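Local coordinates for protein aspartate--tRNA(Asp/Asn) ligase (Sulfolobus tokodaii, PDB 1WYD) that probably attaches aspartate to both tRNA(Asp) and tRNA(Asn), first activating the amino acid with ATP and then passing it to the acceptor end of the tRNA, at residues 218-223 against 413-418; 222-227 against 399-404. One frame throughout, in Å; residues are numbered along the deposited sequence.

The two contacts show how one strand of a class II synthetase and the loop leading into it can serve neighbouring elements in succession. In contact 2, residues 222-227 pair with the end of strand 394-400 and meet the first turn of helix 401-409; in contact 1, the segment 218-223, which runs into the same strand, packs on the loop 413-418 that follows this helix. Their centres lie 9 Å apart. Ala-402 CB joins them by touching Val-414 CG2 and Val-418 CG2, each at 3.8 Å, while Arg-403 NH2 probably donates to Phe-218 O at 3.1 Å. Residues 400-403 are predicted to bind ATP, and EPE, probably from the crystallisation liquor, lies nearby, its sulfonate reached by Arg-403 and by the backbone of Leu-220.

Contact 1. Residues 218-223 against 413-418; sequences FHLAEF and SVKEIV. With SO4 (sulfate ion), chain G.
Phe-218 lays one face of its ring over the backbone N of Val-414, which sits 3.5 Å above the ring plane and toward its rim, while Val-414 CB comes within 3.3 Å of Phe-218 CD2. In the class II synthetase catalytic domain, this joins the approach to strand 222-231 to the loop after helix 401-409, whose type I turn runs from Ser-413 to Glu-416. At the ring edge, near its plane, stands Ile-417 CD1. Leu-220 adds a second apolar layer and divides its methyls: CD2 meets Val-414 CG1 tip to tip in a tight 3.5 Å contact, and CD1 meets Val-418 CG2, also tip to tip, at an ordinary 3.6 Å. The torsion of Val-414 (chi1 81°) sets CG1 between its backbone N and carbonyl carbon, facing the leucine, and leaves CG2 against the phenylalanine ring. Across the segments there is no direct hydrogen bond; a sulfate, probably from the crystallisation liquor, bridges them instead. The aliphatic part of Lys-415 bends past the ion. Sulfate O3 accepts a bond from Phe-218 N at 2.6 Å and a weak one from Val-414 N at 3.4 Å.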
loop_
_atom_site.group_PDB
_atom_site.type_symbol
_atom_site.label_atom_id
_atom_site.label_comp_id
_atom_site.label_asym_id
_atom_site.label_seq_id
_atom_site.Cartn_x
_atom_site.Cartn_y
_atom_site.Cartn_z
ATOM N N PHE B 218 6.507 1.725 -21.256
ATOM C CA PHE B 218 6.411 1.108 -19.944
ATOM C C PHE B 218 7.692 1.039 -19.180
ATOM O O PHE B 218 8.094 -0.027 -18.722
ATOM C CB PHE B 218 5.782 -0.269 -20.064
ATOM C CG PHE B 218 4.337 -0.194 -20.307
ATOM C CD1 PHE B 218 3.854 -0.146 -21.609
ATOM C CD2 PHE B 218 3.454 -0.071 -19.232
ATOM C CE1 PHE B 218 2.511 -0.031 -21.850
ATOM C CE2 PHE B 218 2.098 0.053 -19.459
ATOM C CZ PHE B 218 1.625 0.080 -20.783
ATOM N N HIS B 219 8.334 2.191 -19.022
ATOM C CA HIS B 219 9.547 2.230 -18.264
ATOM C C HIS B 219 9.649 3.481 -17.407
ATOM O O HIS B 219 10.682 4.163 -17.443
ATOM C CB HIS B 219 10.725 2.171 -19.207
ATOM C CG HIS B 219 11.170 0.787 -19.517
ATOM N ND1 HIS B 219 10.495 -0.025 -20.405
ATOM C CD2 HIS B 219 12.221 0.067 -19.061
ATOM C CE1 HIS B 219 11.099 -1.200 -20.463
ATOM N NE2 HIS B 219 12.160 -1.164 -19.673
ATOM N N LEU B 220 8.609 3.758 -16.624
ATOM C CA LEU B 220 8.655 4.835 -15.619
ATOM C C LEU B 220 9.800 4.653 -14.599
ATOM O O LEU B 220 10.223 3.534 -14.365
ATOM C CB LEU B 220 7.289 5.007 -14.926
ATOM C CG LEU B 220 6.060 5.246 -15.830
ATOM C CD1 LEU B 220 4.819 5.491 -15.001
ATOM C CD2 LEU B 220 6.272 6.410 -16.830
ATOM N N ALA B 221 10.340 5.750 -14.050
ATOM C CA ALA B 221 11.421 5.642 -13.088
ATOM C C ALA B 221 10.897 5.315 -11.689
ATOM O O ALA B 221 11.587 4.670 -10.878
ATOM C CB ALA B 221 12.261 6.991 -13.041
ATOM N N GLU B 222 9.691 5.805 -11.412
ATOM C CA GLU B 222 8.898 5.395 -10.252
ATOM C C GLU B 222 7.704 4.479 -10.633
ATOM O O GLU B 222 6.979 4.741 -11.577
ATOM C CB GLU B 222 8.343 6.610 -9.567
ATOM C CG GLU B 222 7.804 6.320 -8.172
ATOM C CD GLU B 222 7.328 7.605 -7.540
ATOM O OE1 GLU B 222 8.193 8.400 -7.079
ATOM O OE2 GLU B 222 6.101 7.833 -7.582
ATOM N N PHE B 223 7.470 3.447 -9.834
ATOM C CA PHE B 223 6.468 2.452 -10.189
ATOM C C PHE B 223 6.022 1.656 -8.971
ATOM O O PHE B 223 6.816 1.413 -8.074
ATOM C CB PHE B 223 6.981 1.518 -11.300
ATOM C CG PHE B 223 8.345 0.908 -11.038
ATOM C CD1 PHE B 223 8.475 -0.336 -10.397
ATOM C CD2 PHE B 223 9.516 1.546 -11.503
ATOM C CE1 PHE B 223 9.739 -0.914 -10.180
ATOM C CE2 PHE B 223 10.802 0.977 -11.276
ATOM C CZ PHE B 223 10.906 -0.243 -10.619
ATOM N N SER B 413 -0.395 2.814 -23.009
ATOM C CA SER B 413 0.664 3.708 -22.508
ATOM C C SER B 413 0.633 3.818 -20.990
ATOM O O SER B 413 -0.399 4.123 -20.383
ATOM C CB SER B 413 0.592 5.086 -23.151
ATOM O OG SER B 413 1.603 5.956 -22.639
ATOM N N VAL B 414 1.778 3.548 -20.387
ATOM C CA VAL B 414 1.957 3.683 -18.945
ATOM C C VAL B 414 1.787 5.124 -18.446
ATOM O O VAL B 414 1.451 5.343 -17.294
ATOM C CB VAL B 414 3.319 3.145 -18.541
ATOM C CG1 VAL B 414 4.430 4.190 -18.807
ATOM C CG2 VAL B 414 3.292 2.684 -17.119
ATOM N N LYS B 415 1.987 6.103 -19.317
ATOM C CA LYS B 415 1.835 7.496 -18.891
ATOM C C LYS B 415 0.384 7.855 -18.987
ATOM O O LYS B 415 -0.041 8.895 -18.533
ATOM C CB LYS B 415 2.649 8.443 -19.771
ATOM C CG LYS B 415 4.108 8.057 -19.931
ATOM C CD LYS B 415 4.586 8.430 -21.352
ATOM C CE LYS B 415 4.810 9.923 -21.468
ATOM N NZ LYS B 415 5.505 10.229 -22.744
ATOM N N GLU B 416 -0.373 6.991 -19.631
ATOM C CA GLU B 416 -1.806 7.140 -19.632
ATOM C C GLU B 416 -2.477 6.392 -18.462
ATOM O O GLU B 416 -3.659 6.591 -18.199
ATOM C CB GLU B 416 -2.352 6.688 -20.961
ATOM C CG GLU B 416 -1.667 7.305 -22.143
ATOM C CD GLU B 416 -2.657 7.827 -23.144
ATOM O OE1 GLU B 416 -3.755 7.201 -23.310
ATOM O OE2 GLU B 416 -2.325 8.861 -23.771
ATOM N N ILE B 417 -1.734 5.545 -17.756
ATOM C CA ILE B 417 -2.301 4.822 -16.616
ATOM C C ILE B 417 -1.921 5.504 -15.292
ATOM O O ILE B 417 -2.770 5.716 -14.408
ATOM C CB ILE B 417 -1.885 3.317 -16.674
ATOM C CG1 ILE B 417 -2.685 2.591 -17.774
ATOM C CG2 ILE B 417 -2.096 2.617 -15.333
ATOM C CD1 ILE B 417 -2.012 1.374 -18.445
ATOM N N VAL B 418 -0.649 5.897 -15.182
ATOM C CA VAL B 418 -0.169 6.458 -13.936
ATOM C C VAL B 418 -0.541 7.945 -13.921
ATOM O O VAL B 418 -0.107 8.713 -14.794
ATOM C CB VAL B 418 1.335 6.201 -13.751
ATOM C CG1 VAL B 418 1.889 6.932 -12.546
ATOM C CG2 VAL B 418 1.606 4.721 -13.679
HETATM S S SO4 G . 4.883 4.633 -22.895
HETATM O O1 SO4 G . 4.576 4.432 -24.308
HETATM O O2 SO4 G . 6.296 5.046 -22.761
HETATM O O3 SO4 G . 4.648 3.365 -22.183
HETATM O O4 SO4 G . 4.002 5.680 -22.370
#

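Contact 2. Residues 222-227 against 399-404; sequences EFISMD and MGLARL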
loop_
_atom_site.group_PDB
_atom_site.type_symbol
_atom_site.label_atom_id
_atom_site.label_comp_id
_atom_site.label_asym_id
_atom_site.label_seq_id
_atom_site.Cartn_x
_atom_site.Cartn_y
_atom_site.Cartn_z
ATOM N N GLU B 222 9.691 5.805 -11.412
ATOM C CA GLU B 222 8.898 5.395 -10.252
ATOM C C GLU B 222 7.704 4.479 -10.633
ATOM O O GLU B 222 6.979 4.741 -11.577
ATOM C CB GLU B 222 8.343 6.610 -9.567
ATOM C CG GLU B 222 7.804 6.320 -8.172
ATOM C CD GLU B 222 7.328 7.605 -7.540
ATOM O OE1 GLU B 222 8.193 8.400 -7.079
ATOM O OE2 GLU B 222 6.101 7.833 -7.582
ATOM N N PHE B 223 7.470 3.447 -9.834
ATOM C CA PHE B 223 6.468 2.452 -10.189
ATOM C C PHE B 223 6.022 1.656 -8.971
ATOM O O PHE B 223 6.816 1.413 -8.074
ATOM C CB PHE B 223 6.981 1.518 -11.300
ATOM C CG PHE B 223 8.345 0.908 -11.038
ATOM C CD1 PHE B 223 8.475 -0.336 -10.397
ATOM C CD2 PHE B 223 9.516 1.546 -11.503
ATOM C CE1 PHE B 223 9.739 -0.914 -10.180
ATOM C CE2 PHE B 223 10.802 0.977 -11.276
ATOM C CZ PHE B 223 10.906 -0.243 -10.619
ATOM N N ILE B 224 4.760 1.247 -8.965
ATOM C CA ILE B 224 4.218 0.412 -7.899
ATOM C C ILE B 224 4.389 -1.061 -8.197
ATOM O O ILE B 224 4.022 -1.538 -9.260
ATOM C CB ILE B 224 2.710 0.731 -7.711
ATOM C CG1 ILE B 224 2.535 2.255 -7.514
ATOM C CG2 ILE B 224 2.098 -0.116 -6.606
ATOM C CD1 ILE B 224 3.128 2.780 -6.261
ATOM N N SER B 225 4.961 -1.776 -7.242
ATOM C CA SER B 225 5.293 -3.163 -7.381
ATOM C C SER B 225 4.393 -3.936 -6.394
ATOM O O SER B 225 4.168 -3.497 -5.256
ATOM C CB SER B 225 6.794 -3.318 -7.104
ATOM O OG SER B 225 7.249 -4.672 -6.997
ATOM N N MET B 226 3.855 -5.067 -6.879
ATOM C CA MET B 226 2.953 -5.942 -6.137
ATOM C C MET B 226 3.691 -7.258 -5.910
ATOM O O MET B 226 3.800 -8.093 -6.827
ATOM C CB MET B 226 1.666 -6.185 -6.932
ATOM C CG MET B 226 1.028 -4.913 -7.555
ATOM S SD MET B 226 -0.250 -5.233 -8.775
ATOM C CE MET B 226 -1.646 -5.658 -7.741
ATOM N N ASP B 227 4.148 -7.453 -4.677
ATOM C CA ASP B 227 5.119 -8.503 -4.326
ATOM C C ASP B 227 4.581 -9.505 -3.354
ATOM O O ASP B 227 3.831 -9.152 -2.411
ATOM C CB ASP B 227 6.389 -7.897 -3.713
ATOM C CG ASP B 227 7.291 -7.318 -4.755
ATOM O OD1 ASP B 227 8.084 -8.081 -5.377
ATOM O OD2 ASP B 227 7.263 -6.119 -5.049
ATOM N N MET B 399 4.813 -8.293 -9.517
ATOM C CA MET B 399 4.012 -7.843 -10.629
ATOM C C MET B 399 3.960 -6.309 -10.620
ATOM O O MET B 399 3.761 -5.696 -9.573
ATOM C CB MET B 399 2.618 -8.385 -10.462
ATOM C CG MET B 399 1.525 -7.666 -11.226
ATOM S SD MET B 399 0.077 -8.907 -11.477
ATOM C CE MET B 399 -0.593 -8.953 -9.923
ATOM N N GLY B 400 4.055 -5.712 -11.807
ATOM C CA GLY B 400 3.945 -4.290 -11.927
ATOM C C GLY B 400 2.509 -3.893 -12.018
ATOM O O GLY B 400 1.825 -4.333 -12.924
ATOM N N LEU B 401 2.055 -3.034 -11.103
ATOM C CA LEU B 401 0.712 -2.563 -11.157
ATOM C C LEU B 401 0.347 -1.952 -12.515
ATOM O O LEU B 401 -0.605 -2.394 -13.179
ATOM C CB LEU B 401 0.395 -1.647 -9.983
ATOM C CG LEU B 401 -1.003 -1.022 -9.869
ATOM C CD1 LEU B 401 -2.162 -2.122 -9.914
ATOM C CD2 LEU B 401 -1.122 -0.167 -8.612
ATOM N N ALA B 402 1.099 -0.988 -12.980
ATOM C CA ALA B 402 0.645 -0.316 -14.171
ATOM C C ALA B 402 0.727 -1.200 -15.430
ATOM O O ALA B 402 -0.063 -1.003 -16.363
ATOM C CB ALA B 402 1.364 0.976 -14.363
ATOM N N ARG B 403 1.671 -2.150 -15.452
ATOM C CA ARG B 403 1.711 -3.103 -16.527
ATOM C C ARG B 403 0.454 -3.982 -16.458
ATOM O O ARG B 403 -0.174 -4.224 -17.480
ATOM C CB ARG B 403 2.962 -3.961 -16.444
ATOM C CG ARG B 403 4.023 -3.543 -17.371
ATOM C CD ARG B 403 5.348 -3.665 -16.726
ATOM N NE ARG B 403 6.415 -3.051 -17.506
ATOM C CZ ARG B 403 7.184 -3.742 -18.329
ATOM N NH1 ARG B 403 6.971 -5.056 -18.499
ATOM N NH2 ARG B 403 8.144 -3.136 -18.999
ATOM N N LEU B 404 0.074 -4.422 -15.254
ATOM C CA LEU B 404 -1.154 -5.221 -15.051
ATOM C C LEU B 404 -2.329 -4.396 -15.505
ATOM O O LEU B 404 -3.297 -4.918 -16.017
ATOM C CB LEU B 404 -1.350 -5.613 -13.581
ATOM C CG LEU B 404 -2.744 -6.048 -13.098
ATOM C CD1 LEU B 404 -3.212 -7.449 -13.716
ATOM C CD2 LEU B 404 -2.805 -6.056 -11.562
HETATM O O HOH W 1 3.678 0.078 -11.546
#
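Met-226 and Met-399 form an antiparallel hydrogen-bonded pair in which each backbone N-H is taken by the other residue's carbonyl. Met-226 N reaches Met-399 O at 2.8 Å in the carbonyl plane, whereas Met-399 N approaches Met-226 O at 2.9 Å, tilted 33° from the plane of the Met-226 carbonyl. Ser-225 and Gly-400 follow as a non-hydrogen-bonded pair, and beyond them the partner chain turns into a helix. Ile-224 O is consequently gripped twice, by Leu-401 N at 3.1 Å and by a water that donates to it; Leu-401 N is satisfied by the carbonyl directly, Ala-402 N by the water that the carbonyl holds. Gly-400, at the N-cap position, offers its own O to Leu-404 N. This junction belongs to the mixed, largely antiparallel sheet of the class II catalytic domain, and the strand-to-helix passage carries motif 3, whose residues 400-403 are predicted to contact ATP. On the face of the sheet that carries Met-226 and Met-399, the extended chi2 (167°) of Met-226 helps carry its SD to 3.7 Å from Leu-401 CA and near Met-399 CG; the bend at chi3 (78°) then turns CE to Leu-404 CD2. Helix 128-150 packs on Met-226 and Leu-401 through Leu-141. Ile-224 lies alongside Leu-401, CG2 against CD2 at 3.8 Å. Asp-227 OD1 forms a salt bridge with Lys-192.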